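Local coordinates for protein trehalose monomycolate exporter MmpL3 (Mycobacterium tuberculosis, PDB 7NVH) that probably exports trehalose monomycolate, a mycolic acid carrier, across the mycobacterial inner membrane as a transporter of the RND superfamily, at residues 68-73 and 162-167; 110-115 and 128-133; 120-125 and 442-447. One frame throughout, in Å; residues are numbered along the deposited sequence.

Interaction 1 (68-73 and 162-167). With AV0 (Lauryl Maltose Neopentyl Glycol), chain B.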
loop_
_atom_site.group_PDB
_atom_site.type_symbol
_atom_site.label_atom_id
_atom_site.label_comp_id
_atom_site.label_asym_id
_atom_site.label_seq_id
_atom_site.Cartn_x
_atom_site.Cartn_y
_atom_site.Cartn_z
ATOM N N HIS A 68 -10.562 11.953 -21.275
ATOM C CA HIS A 68 -11.135 10.721 -20.745
ATOM C C HIS A 68 -10.830 9.538 -21.653
ATOM O O HIS A 68 -10.298 8.518 -21.206
ATOM C CB HIS A 68 -12.644 10.882 -20.575
ATOM C CG HIS A 68 -13.035 11.678 -19.372
ATOM N ND1 HIS A 68 -12.123 12.089 -18.426
ATOM C CD2 HIS A 68 -14.237 12.141 -18.962
ATOM C CE1 HIS A 68 -12.746 12.771 -17.485
ATOM N NE2 HIS A 68 -14.031 12.817 -17.784
ATOM N N ILE A 69 -11.160 9.661 -22.936
ATOM C CA ILE A 69 -10.914 8.615 -23.920
ATOM C C ILE A 69 -10.418 9.271 -25.196
ATOM O O ILE A 69 -11.035 10.220 -25.689
ATOM C CB ILE A 69 -12.176 7.784 -24.220
ATOM C CG1 ILE A 69 -12.727 7.136 -22.953
ATOM C CG2 ILE A 69 -11.880 6.724 -25.261
ATOM C CD1 ILE A 69 -14.045 6.444 -23.166
ATOM N N VAL A 70 -9.308 8.774 -25.730
ATOM C CA VAL A 70 -8.875 9.092 -27.083
ATOM C C VAL A 70 -8.720 7.779 -27.837
ATOM O O VAL A 70 -8.049 6.858 -27.361
ATOM C CB VAL A 70 -7.575 9.920 -27.102
ATOM C CG1 VAL A 70 -7.830 11.298 -26.525
ATOM C CG2 VAL A 70 -6.478 9.235 -26.321
ATOM N N ALA A 71 -9.370 7.683 -28.988
ATOM C CA ALA A 71 -9.408 6.457 -29.775
ATOM C C ALA A 71 -8.669 6.711 -31.079
ATOM O O ALA A 71 -9.125 7.498 -31.912
ATOM C CB ALA A 71 -10.847 6.020 -30.029
ATOM N N ILE A 72 -7.545 6.031 -31.262
ATOM C CA ILE A 72 -6.655 6.281 -32.387
ATOM C C ILE A 72 -7.076 5.393 -33.549
ATOM O O ILE A 72 -7.080 4.163 -33.432
ATOM C CB ILE A 72 -5.195 6.022 -32.004
ATOM C CG1 ILE A 72 -4.756 6.984 -30.904
ATOM C CG2 ILE A 72 -4.304 6.189 -33.210
ATOM C CD1 ILE A 72 -3.429 6.623 -30.301
ATOM N N PHE A 73 -7.417 6.010 -34.671
ATOM C CA PHE A 73 -7.846 5.292 -35.860
ATOM C C PHE A 73 -6.737 5.297 -36.903
ATOM O O PHE A 73 -6.010 6.282 -37.044
ATOM C CB PHE A 73 -9.119 5.912 -36.430
ATOM C CG PHE A 73 -10.323 5.705 -35.565
ATOM C CD1 PHE A 73 -10.713 6.670 -34.659
ATOM C CD2 PHE A 73 -11.054 4.537 -35.647
ATOM C CE1 PHE A 73 -11.815 6.478 -33.859
ATOM C CE2 PHE A 73 -12.156 4.340 -34.849
ATOM C CZ PHE A 73 -12.536 5.311 -33.953
ATOM N N LYS A 162 -7.428 1.829 -31.205
ATOM C CA LYS A 162 -6.588 1.751 -30.018
ATOM C C LYS A 162 -7.033 2.821 -29.035
ATOM O O LYS A 162 -7.026 4.011 -29.363
ATOM C CB LYS A 162 -5.110 1.924 -30.368
ATOM C CG LYS A 162 -4.802 1.765 -31.842
ATOM C CD LYS A 162 -3.499 1.016 -32.058
ATOM C CE LYS A 162 -3.447 0.402 -33.445
ATOM N NZ LYS A 162 -3.790 -1.045 -33.422
ATOM N N LEU A 163 -7.412 2.399 -27.835
ATOM C CA LEU A 163 -7.918 3.316 -26.829
ATOM C C LEU A 163 -6.802 3.779 -25.906
ATOM O O LEU A 163 -5.940 2.994 -25.504
ATOM C CB LEU A 163 -9.029 2.656 -26.013
ATOM C CG LEU A 163 -10.004 1.786 -26.804
ATOM C CD1 LEU A 163 -10.969 1.090 -25.864
ATOM C CD2 LEU A 163 -10.755 2.621 -27.823
ATOM N N ALA A 164 -6.828 5.066 -25.579
ATOM C CA ALA A 164 -5.884 5.656 -24.645
ATOM C C ALA A 164 -6.590 6.785 -23.915
ATOM O O ALA A 164 -7.731 7.132 -24.224
ATOM C CB ALA A 164 -4.628 6.162 -25.357
ATOM N N GLY A 165 -5.907 7.351 -22.931
ATOM C CA GLY A 165 -6.466 8.471 -22.205
ATOM C C GLY A 165 -6.519 8.241 -20.712
ATOM O O GLY A 165 -5.900 7.307 -20.199
ATOM N N LEU A 166 -7.261 9.086 -20.004
ATOM C CA LEU A 166 -7.353 8.980 -18.557
ATOM C C LEU A 166 -8.097 7.738 -18.102
ATOM O O LEU A 166 -7.685 7.103 -17.126
ATOM C CB LEU A 166 -8.046 10.219 -17.984
ATOM C CG LEU A 166 -7.194 11.480 -17.873
ATOM C CD1 LEU A 166 -8.066 12.715 -17.974
ATOM C CD2 LEU A 166 -6.410 11.483 -16.577
ATOM N N GLN A 167 -9.180 7.376 -18.780
ATOM C CA GLN A 167 -10.028 6.279 -18.335
ATOM C C GLN A 167 -9.487 4.903 -18.718
ATOM O O GLN A 167 -9.549 3.988 -17.891
ATOM C CB GLN A 167 -11.451 6.463 -18.862
ATOM C CG GLN A 167 -12.059 7.802 -18.496
ATOM C CD GLN A 167 -12.000 8.084 -17.009
ATOM O OE1 GLN A 167 -12.121 7.178 -16.187
ATOM N NE2 GLN A 167 -11.811 9.347 -16.655
HETATM C C1 AV0 B . -6.768 11.559 -10.569
HETATM O O1 AV0 B . -5.688 10.764 -10.924
HETATM C C2 AV0 B . -7.165 11.294 -9.130
HETATM O O2 AV0 B . -7.538 9.922 -8.999
HETATM C C3 AV0 B . -8.319 12.156 -8.717
HETATM O O3 AV0 B . -8.498 11.992 -7.282
HETATM C C4 AV0 B . -8.134 13.602 -9.026
HETATM O O4 AV0 B . -9.444 14.275 -8.990
HETATM C C5 AV0 B . -7.533 13.877 -10.407
HETATM O O5 AV0 B . -6.397 12.983 -10.746
HETATM C C6 AV0 B . -7.052 15.290 -10.451
HETATM O O6 AV0 B . -5.717 15.308 -10.891
HETATM C CAA AV0 B . -5.125 0.096 -7.637
HETATM C CAB AV0 B . -5.261 13.060 -23.407
HETATM O OAI AV0 B . -8.179 13.621 -5.077
HETATM O OAJ AV0 B . 2.715 15.564 -19.825
HETATM O OAL AV0 B . 2.996 11.943 -12.557
HETATM O OAN AV0 B . -0.115 14.469 -16.748
HETATM O OAP AV0 B . -2.293 12.730 -16.391
HETATM O OAQ AV0 B . -9.054 18.162 -6.281
HETATM O OAR AV0 B . 5.317 15.509 -17.663
HETATM O OAS AV0 B . -11.790 15.820 -5.786
HETATM O OAT AV0 B . 6.379 13.557 -15.823
HETATM O OAU AV0 B . -10.027 17.009 -8.756
HETATM O OAV AV0 B . 4.403 12.182 -14.410
HETATM C CAW AV0 B . -5.506 1.291 -8.493
HETATM C CAX AV0 B . -4.673 11.728 -22.841
HETATM C CAY AV0 B . -5.786 2.489 -7.600
HETATM C CAZ AV0 B . -4.368 11.896 -21.326
HETATM C CBA AV0 B . -5.834 3.757 -8.453
HETATM C CBB AV0 B . -3.723 10.595 -20.798
HETATM C CBC AV0 B . -4.553 3.845 -9.305
HETATM C CBD AV0 B . -3.255 10.787 -19.321
HETATM C CBE AV0 B . -4.414 5.287 -9.889
HETATM C CBF AV0 B . -3.065 9.399 -18.674
HETATM C CBG AV0 B . -5.717 5.661 -10.716
HETATM C CBH AV0 B . -2.696 9.569 -17.152
HETATM C CBI AV0 B . -5.902 7.224 -10.709
HETATM C CBJ AV0 B . -3.511 8.540 -16.314
HETATM C CBK AV0 B . -5.346 7.843 -12.068
HETATM C CBL AV0 B . -3.234 8.761 -14.786
HETATM C CBM AV0 B . -8.981 14.756 -4.841
HETATM C CBN AV0 B . 3.266 14.319 -19.473
HETATM C CBP AV0 B . 1.865 12.780 -12.634
HETATM C CBQ AV0 B . -4.085 8.757 -11.771
HETATM C CBR AV0 B . -4.426 9.571 -14.171
HETATM C CBS AV0 B . -5.208 11.061 -12.248
HETATM C CBT AV0 B . -2.677 10.766 -12.680
HETATM O OBV AV0 B . -2.599 11.689 -13.785
HETATM O OBX AV0 B . -0.332 12.027 -13.286
HETATM O OBY AV0 B . -8.396 15.270 -7.138
HETATM O OBZ AV0 B . 2.587 12.980 -17.567
HETATM O OCB AV0 B . 2.267 13.740 -15.389
HETATM C CCC AV0 B . -8.599 15.849 -5.791
HETATM C CCD AV0 B . 3.316 14.191 -17.962
HETATM C CCF AV0 B . 1.006 12.364 -13.804
HETATM C CCH AV0 B . -0.044 13.277 -15.890
HETATM C CCJ AV0 B . -1.335 11.835 -14.350
HETATM C CCL AV0 B . -1.370 13.020 -15.323
HETATM C CCM AV0 B . -4.099 10.021 -12.717
HETATM C CCN AV0 B . -9.658 16.955 -5.770
HETATM C CCO AV0 B . 4.780 14.178 -17.515
HETATM C CCQ AV0 B . 0.966 13.509 -14.818
HETATM C CCR AV0 B . -9.673 14.855 -7.737
HETATM C CCS AV0 B . 2.747 12.679 -16.127
HETATM C CCT AV0 B . -10.882 16.679 -6.564
HETATM C CCU AV0 B . 4.949 13.757 -16.096
HETATM C CCV AV0 B . -10.617 16.040 -7.878
HETATM C CCW AV0 B . 4.231 12.516 -15.808
#
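Gln-167 lays its amide end over one face of the His-68 imidazole, NE2 of Gln-167 lying 3.6 Å from CE1 of His-68, with the amide plane turned almost perpendicular (88°) to the ring. The bend at chi2 (-53°) turns the chain back so that the two side chains run side by side in the same direction. Leu-166 comes to the same ring at its edge, through CD1. In the backbone, Gln-167 N gives a fairly straight hydrogen bond to a lone pair of His-68 O (2.9 Å), tying the first turn of helix 166-174 to His-68. Gly-165, at the N-cap of that helix, has backbone angles that call for glycine.

On the far side of Gly-165, segments 68-73 and 162-167 pair as antiparallel strands. Val-70 N bonds to Ala-164 O at 2.7 Å, and Ala-164 N returns the bond to Val-70 O; Ile-72 and Lys-162 form the next hydrogen-bonded pair. Val-70 CG2 packs on Ala-164 CB (3.7 Å) on one face, whereas Ala-71 CB meets Leu-163 CD2 (4.1 Å) on the other. Ile-142 and Tyr-146 of helix 139-147 pack against Gln-167. On the detergent side, Leu-166 CD2 touches CBR of lauryl maltose neopentyl glycol at 3.7 Å. This is an edge-strand pairing leading through the N-cap glycine into helix 166-174, part of the alpha/beta porter subdomain of RND-type transporters, here bordering the detergent pocket.

Interaction 2 (110-115 and 128-133)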
loop_
_atom_site.group_PDB
_atom_site.type_symbol
_atom_site.label_atom_id
_atom_site.label_comp_id
_atom_site.label_asym_id
_atom_site.label_seq_id
_atom_site.Cartn_x
_atom_site.Cartn_y
_atom_site.Cartn_z
ATOM N N GLY A 110 -13.505 15.210 -33.071
ATOM C CA GLY A 110 -12.282 14.772 -33.711
ATOM C C GLY A 110 -12.148 15.366 -35.093
ATOM O O GLY A 110 -13.006 16.118 -35.561
ATOM N N TYR A 111 -11.039 15.018 -35.748
ATOM C CA TYR A 111 -10.796 15.493 -37.105
ATOM C C TYR A 111 -11.819 14.942 -38.087
ATOM O O TYR A 111 -12.217 15.645 -39.022
ATOM C CB TYR A 111 -9.381 15.118 -37.545
ATOM C CG TYR A 111 -9.066 15.491 -38.975
ATOM C CD1 TYR A 111 -8.644 16.767 -39.298
ATOM C CD2 TYR A 111 -9.188 14.564 -39.998
ATOM C CE1 TYR A 111 -8.357 17.114 -40.598
ATOM C CE2 TYR A 111 -8.903 14.903 -41.300
ATOM C CZ TYR A 111 -8.489 16.179 -41.595
ATOM O OH TYR A 111 -8.201 16.525 -42.893
ATOM N N LEU A 112 -12.247 13.690 -37.904
ATOM C CA LEU A 112 -13.219 13.096 -38.817
ATOM C C LEU A 112 -14.536 13.855 -38.804
ATOM O O LEU A 112 -15.288 13.813 -39.783
ATOM C CB LEU A 112 -13.460 11.632 -38.457
ATOM C CG LEU A 112 -12.255 10.697 -38.528
ATOM C CD1 LEU A 112 -11.628 10.533 -37.155
ATOM C CD2 LEU A 112 -12.657 9.353 -39.105
ATOM N N ARG A 113 -14.834 14.543 -37.703
ATOM C CA ARG A 113 -16.037 15.352 -37.576
ATOM C C ARG A 113 -15.827 16.765 -38.106
ATOM O O ARG A 113 -16.579 17.224 -38.971
ATOM C CB ARG A 113 -16.478 15.392 -36.112
ATOM C CG ARG A 113 -17.598 16.365 -35.829
ATOM C CD ARG A 113 -17.934 16.402 -34.347
ATOM N NE ARG A 113 -18.743 15.261 -33.927
ATOM C CZ ARG A 113 -19.972 14.997 -34.363
ATOM N NH1 ARG A 113 -20.568 15.797 -35.233
ATOM N NH2 ARG A 113 -20.613 13.930 -33.914
ATOM N N ALA A 114 -14.811 17.461 -37.601
ATOM C CA ALA A 114 -14.499 18.826 -38.004
ATOM C C ALA A 114 -13.140 18.846 -38.688
ATOM O O ALA A 114 -12.132 18.467 -38.084
ATOM C CB ALA A 114 -14.504 19.768 -36.800
ATOM N N SER A 115 -13.114 19.298 -39.942
ATOM C CA SER A 115 -11.864 19.409 -40.683
ATOM C C SER A 115 -10.958 20.509 -40.150
ATOM O O SER A 115 -9.782 20.555 -40.526
ATOM C CB SER A 115 -12.152 19.656 -42.164
ATOM O OG SER A 115 -12.704 20.944 -42.363
ATOM N N THR A 128 -5.357 9.189 -36.851
ATOM C CA THR A 128 -6.219 10.232 -36.323
ATOM C C THR A 128 -6.891 9.703 -35.070
ATOM O O THR A 128 -6.989 8.493 -34.862
ATOM C CB THR A 128 -7.265 10.681 -37.345
ATOM O OG1 THR A 128 -8.105 11.681 -36.760
ATOM C CG2 THR A 128 -8.118 9.508 -37.770
ATOM N N PHE A 129 -7.350 10.622 -34.231
ATOM C CA PHE A 129 -8.004 10.238 -32.993
ATOM C C PHE A 129 -9.180 11.161 -32.727
ATOM O O PHE A 129 -9.226 12.295 -33.208
ATOM C CB PHE A 129 -7.031 10.260 -31.807
ATOM C CG PHE A 129 -6.745 11.630 -31.275
ATOM C CD1 PHE A 129 -7.249 12.028 -30.053
ATOM C CD2 PHE A 129 -5.959 12.514 -31.985
ATOM C CE1 PHE A 129 -6.982 13.282 -29.557
ATOM C CE2 PHE A 129 -5.689 13.767 -31.490
ATOM C CZ PHE A 129 -6.201 14.151 -30.277
ATOM N N VAL A 130 -10.141 10.649 -31.965
ATOM C CA VAL A 130 -11.281 11.424 -31.504
ATOM C C VAL A 130 -11.338 11.314 -29.991
ATOM O O VAL A 130 -10.909 10.315 -29.406
ATOM C CB VAL A 130 -12.607 10.951 -32.136
ATOM C CG1 VAL A 130 -12.549 11.085 -33.642
ATOM C CG2 VAL A 130 -12.898 9.520 -31.742
ATOM N N SER A 131 -11.859 12.353 -29.356
ATOM C CA SER A 131 -11.972 12.405 -27.907
ATOM C C SER A 131 -13.416 12.130 -27.520
ATOM O O SER A 131 -14.325 12.819 -27.990
ATOM C CB SER A 131 -11.521 13.763 -27.375
ATOM O OG SER A 131 -11.592 13.801 -25.962
ATOM N N ILE A 132 -13.623 11.131 -26.670
ATOM C CA ILE A 132 -14.966 10.786 -26.212
ATOM C C ILE A 132 -15.127 11.236 -24.765
ATOM O O ILE A 132 -14.579 10.601 -23.854
ATOM C CB ILE A 132 -15.246 9.281 -26.353
ATOM C CG1 ILE A 132 -15.265 8.859 -27.822
ATOM C CG2 ILE A 132 -16.564 8.921 -25.701
ATOM C CD1 ILE A 132 -13.934 8.382 -28.345
ATOM N N PRO A 133 -15.840 12.328 -24.506
ATOM C CA PRO A 133 -16.166 12.678 -23.123
ATOM C C PRO A 133 -17.132 11.674 -22.519
ATOM O O PRO A 133 -17.961 11.080 -23.211
ATOM C CB PRO A 133 -16.811 14.062 -23.254
ATOM C CG PRO A 133 -16.320 14.581 -24.563
ATOM C CD PRO A 133 -16.249 13.383 -25.443
#
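Gly-110 O is gripped by two backbone donors, Ala-114 N at 3.0 Å and Arg-113 N at 3.2 Å, which bend the chain after Gly-110 into a helix-like turn. That turn follows the short edge strand 109-110 of an antiparallel four-stranded sheet in the porter subdomain and brings Leu-112 over the neighbouring strand 127-131. Gly-110 itself lies close against Val-130: CA of Gly-110 is 3.7 Å from CG1 of Val-130.

Leu-112 does most of the apolar work. One methyl, CD1, sits between Thr-128 and Val-130, touching CG2 of Thr-128 and CG1 of Val-130, while the leucine and valine side chains meet at about a right angle. Leu-112 also touches Trp-86, Val-90 and Val-91 of helix 84-94, and so lies between sheet and helix.

Tyr-111 turns its ring away from the strand, its CG opposite the backbone N (chi1 176°), and its hydroxyl is hydrogen-bonded to Asp-82 and to Lys-125. Thr-128 OG1 is likewise engaged, in a hydrogen bond with Met-120 O. Close by, CB of Tyr-111 passes 3.7 Å from OG1 of Thr-128.

Interaction 3 (120-125 and 442-447)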
loop_
_atom_site.group_PDB
_atom_site.type_symbol
_atom_site.label_atom_id
_atom_site.label_comp_id
_atom_site.label_asym_id
_atom_site.label_seq_id
_atom_site.Cartn_x
_atom_site.Cartn_y
_atom_site.Cartn_z
ATOM N N MET A 120 -5.482 17.006 -34.746
ATOM C CA MET A 120 -5.965 15.680 -34.389
ATOM C C MET A 120 -5.676 14.646 -35.469
ATOM O O MET A 120 -6.209 13.535 -35.407
ATOM C CB MET A 120 -7.464 15.736 -34.095
ATOM C CG MET A 120 -7.833 16.740 -33.016
ATOM S SD MET A 120 -9.537 16.602 -32.455
ATOM C CE MET A 120 -9.389 15.348 -31.191
ATOM N N ALA A 121 -4.854 14.986 -36.458
ATOM C CA ALA A 121 -4.454 14.063 -37.508
ATOM C C ALA A 121 -2.995 14.311 -37.849
ATOM O O ALA A 121 -2.553 15.461 -37.899
ATOM C CB ALA A 121 -5.321 14.221 -38.760
ATOM N N THR A 122 -2.253 13.234 -38.083
ATOM C CA THR A 122 -0.829 13.358 -38.349
ATOM C C THR A 122 -0.585 14.019 -39.703
ATOM O O THR A 122 -1.464 14.076 -40.567
ATOM C CB THR A 122 -0.148 11.992 -38.304
ATOM O OG1 THR A 122 -0.720 11.141 -39.303
ATOM C CG2 THR A 122 -0.326 11.354 -36.941
ATOM N N ALA A 123 0.638 14.525 -39.877
ATOM C CA ALA A 123 0.965 15.294 -41.074
ATOM C C ALA A 123 0.890 14.449 -42.338
ATOM O O ALA A 123 0.592 14.974 -43.417
ATOM C CB ALA A 123 2.355 15.912 -40.935
ATOM N N ASP A 124 1.163 13.150 -42.236
ATOM C CA ASP A 124 1.044 12.270 -43.389
ATOM C C ASP A 124 -0.373 11.763 -43.596
ATOM O O ASP A 124 -0.622 11.053 -44.577
ATOM C CB ASP A 124 2.006 11.086 -43.258
ATOM C CG ASP A 124 1.913 10.406 -41.910
ATOM O OD1 ASP A 124 1.192 10.919 -41.033
ATOM O OD2 ASP A 124 2.562 9.357 -41.727
ATOM N N LYS A 125 -1.299 12.114 -42.702
ATOM C CA LYS A 125 -2.697 11.699 -42.788
ATOM C C LYS A 125 -2.811 10.178 -42.840
ATOM O O LYS A 125 -3.320 9.599 -43.797
ATOM C CB LYS A 125 -3.388 12.339 -43.995
ATOM C CG LYS A 125 -3.537 13.848 -43.916
ATOM C CD LYS A 125 -4.154 14.279 -42.605
ATOM C CE LYS A 125 -4.625 15.712 -42.690
ATOM N NZ LYS A 125 -5.217 15.994 -44.025
ATOM N N LYS A 442 3.682 9.677 -28.824
ATOM C CA LYS A 442 4.623 9.823 -29.926
ATOM C C LYS A 442 3.957 10.437 -31.151
ATOM O O LYS A 442 4.531 11.320 -31.798
ATOM C CB LYS A 442 5.235 8.466 -30.270
ATOM C CG LYS A 442 5.853 8.388 -31.652
ATOM C CD LYS A 442 6.408 7.002 -31.924
ATOM C CE LYS A 442 5.388 6.128 -32.632
ATOM N NZ LYS A 442 5.260 6.482 -34.072
ATOM N N LEU A 443 2.745 9.990 -31.482
ATOM C CA LEU A 443 2.093 10.436 -32.707
ATOM C C LEU A 443 1.549 11.854 -32.592
ATOM O O LEU A 443 1.671 12.641 -33.535
ATOM C CB LEU A 443 0.969 9.472 -33.077
ATOM C CG LEU A 443 1.408 8.180 -33.757
ATOM C CD1 LEU A 443 0.327 7.130 -33.624
ATOM C CD2 LEU A 443 1.730 8.443 -35.213
ATOM N N PHE A 444 0.953 12.201 -31.454
ATOM C CA PHE A 444 0.284 13.485 -31.265
ATOM C C PHE A 444 0.868 14.172 -30.041
ATOM O O PHE A 444 0.239 14.219 -28.977
ATOM C CB PHE A 444 -1.225 13.297 -31.101
ATOM C CG PHE A 444 -1.878 12.590 -32.247
ATOM C CD1 PHE A 444 -2.007 13.207 -33.475
ATOM C CD2 PHE A 444 -2.371 11.311 -32.093
ATOM C CE1 PHE A 444 -2.611 12.558 -34.525
ATOM C CE2 PHE A 444 -2.972 10.659 -33.141
ATOM C CZ PHE A 444 -3.093 11.285 -34.358
ATOM N N PRO A 445 2.077 14.713 -30.152
ATOM C CA PRO A 445 2.644 15.460 -29.029
ATOM C C PRO A 445 1.946 16.797 -28.857
ATOM O O PRO A 445 1.472 17.409 -29.817
ATOM C CB PRO A 445 4.109 15.640 -29.432
ATOM C CG PRO A 445 4.068 15.676 -30.915
ATOM C CD PRO A 445 2.950 14.758 -31.338
ATOM N N GLY A 446 1.881 17.248 -27.607
ATOM C CA GLY A 446 1.297 18.528 -27.280
ATOM C C GLY A 446 -0.161 18.487 -26.877
ATOM O O GLY A 446 -0.654 19.472 -26.316
ATOM N N TYR A 447 -0.868 17.388 -27.144
ATOM C CA TYR A 447 -2.259 17.302 -26.716
ATOM C C TYR A 447 -2.357 17.114 -25.209
ATOM O O TYR A 447 -3.172 17.764 -24.545
ATOM C CB TYR A 447 -2.975 16.168 -27.445
ATOM C CG TYR A 447 -4.477 16.247 -27.320
ATOM C CD1 TYR A 447 -5.214 17.105 -28.123
ATOM C CD2 TYR A 447 -5.158 15.475 -26.388
ATOM C CE1 TYR A 447 -6.588 17.185 -28.009
ATOM C CE2 TYR A 447 -6.532 15.549 -26.266
ATOM C CZ TYR A 447 -7.241 16.404 -27.079
ATOM O OH TYR A 447 -8.609 16.484 -26.963
#
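Met-120 brings its backbone to the ring of Phe-444, the Met-120 carbonyl carbon 3.8 Å from CE1 of Phe-444, in the irregular loop between strands 109-110 and 127-131 of the first porter subdomain. That loop is met by the end of helix 434-443, which belongs to the second MMPL-family half, so the contact joins the two halves of an RND-type transporter. The Met-120 side chain reaches toward segment 442-447, and its CE methyl lies a loose 4.4 Å from Tyr-447 OH.

Ala-121 touches through its main chain. Ala-121 C stands at the edge of the Phe-444 ring, in the ring plane and 3.8 Å from Phe-444 CE1, while the alanine methyl points away. Thr-122 follows with the principal side-chain contact: CG2 approaches the ring obliquely, and the two side chains cross at about a right angle. The same Thr-122 CG2 methyl also meets CD2 of Leu-443 at 4.0 Å, and CB of Leu-443 packs over one face of the aromatic ring, offset toward its rim. With chi1 at 61°, Thr-122 turns OG1 away from this apolar patch, where OG1 donates a hydrogen bond to Asp-124 OD1 (2.6 Å).

Thr-122 to Lys-125 is a type I beta turn closed by Lys-125 N bonding to Thr-122 O at 2.9 Å. Across the interface a type II turn from Phe-444 to Tyr-447 carries the chain on from the helix to Tyr-447, which touches the bound detergent and meets Phe-129 edge-to-face. Phe-129 also packs on Phe-444, whose CE1 atom lies 3.5 Å from Thr-122 CG2.

Interactions 1 and 2 share one four-stranded antiparallel sheet, in the order 109-110, 127-131, 70-74, 162-164: interaction 1 pairs the inner strand 70-74 with one edge, interaction 2 packs the other edge and its turn on 127-131. Their centres are 11 Å apart, and Ile-69 O probably bonds to Ile-132 N between them. Along the chain both segments of interaction 2 fall between those of interaction 1. Interaction 3, centred 12 Å from interaction 2 and 14 Å from interaction 1, starts in the loop joining strands 109-110 and 127-131 but finds its partner over 300 residues later, linking the first porter subdomain to the second half of the transporter beside the detergent pocket.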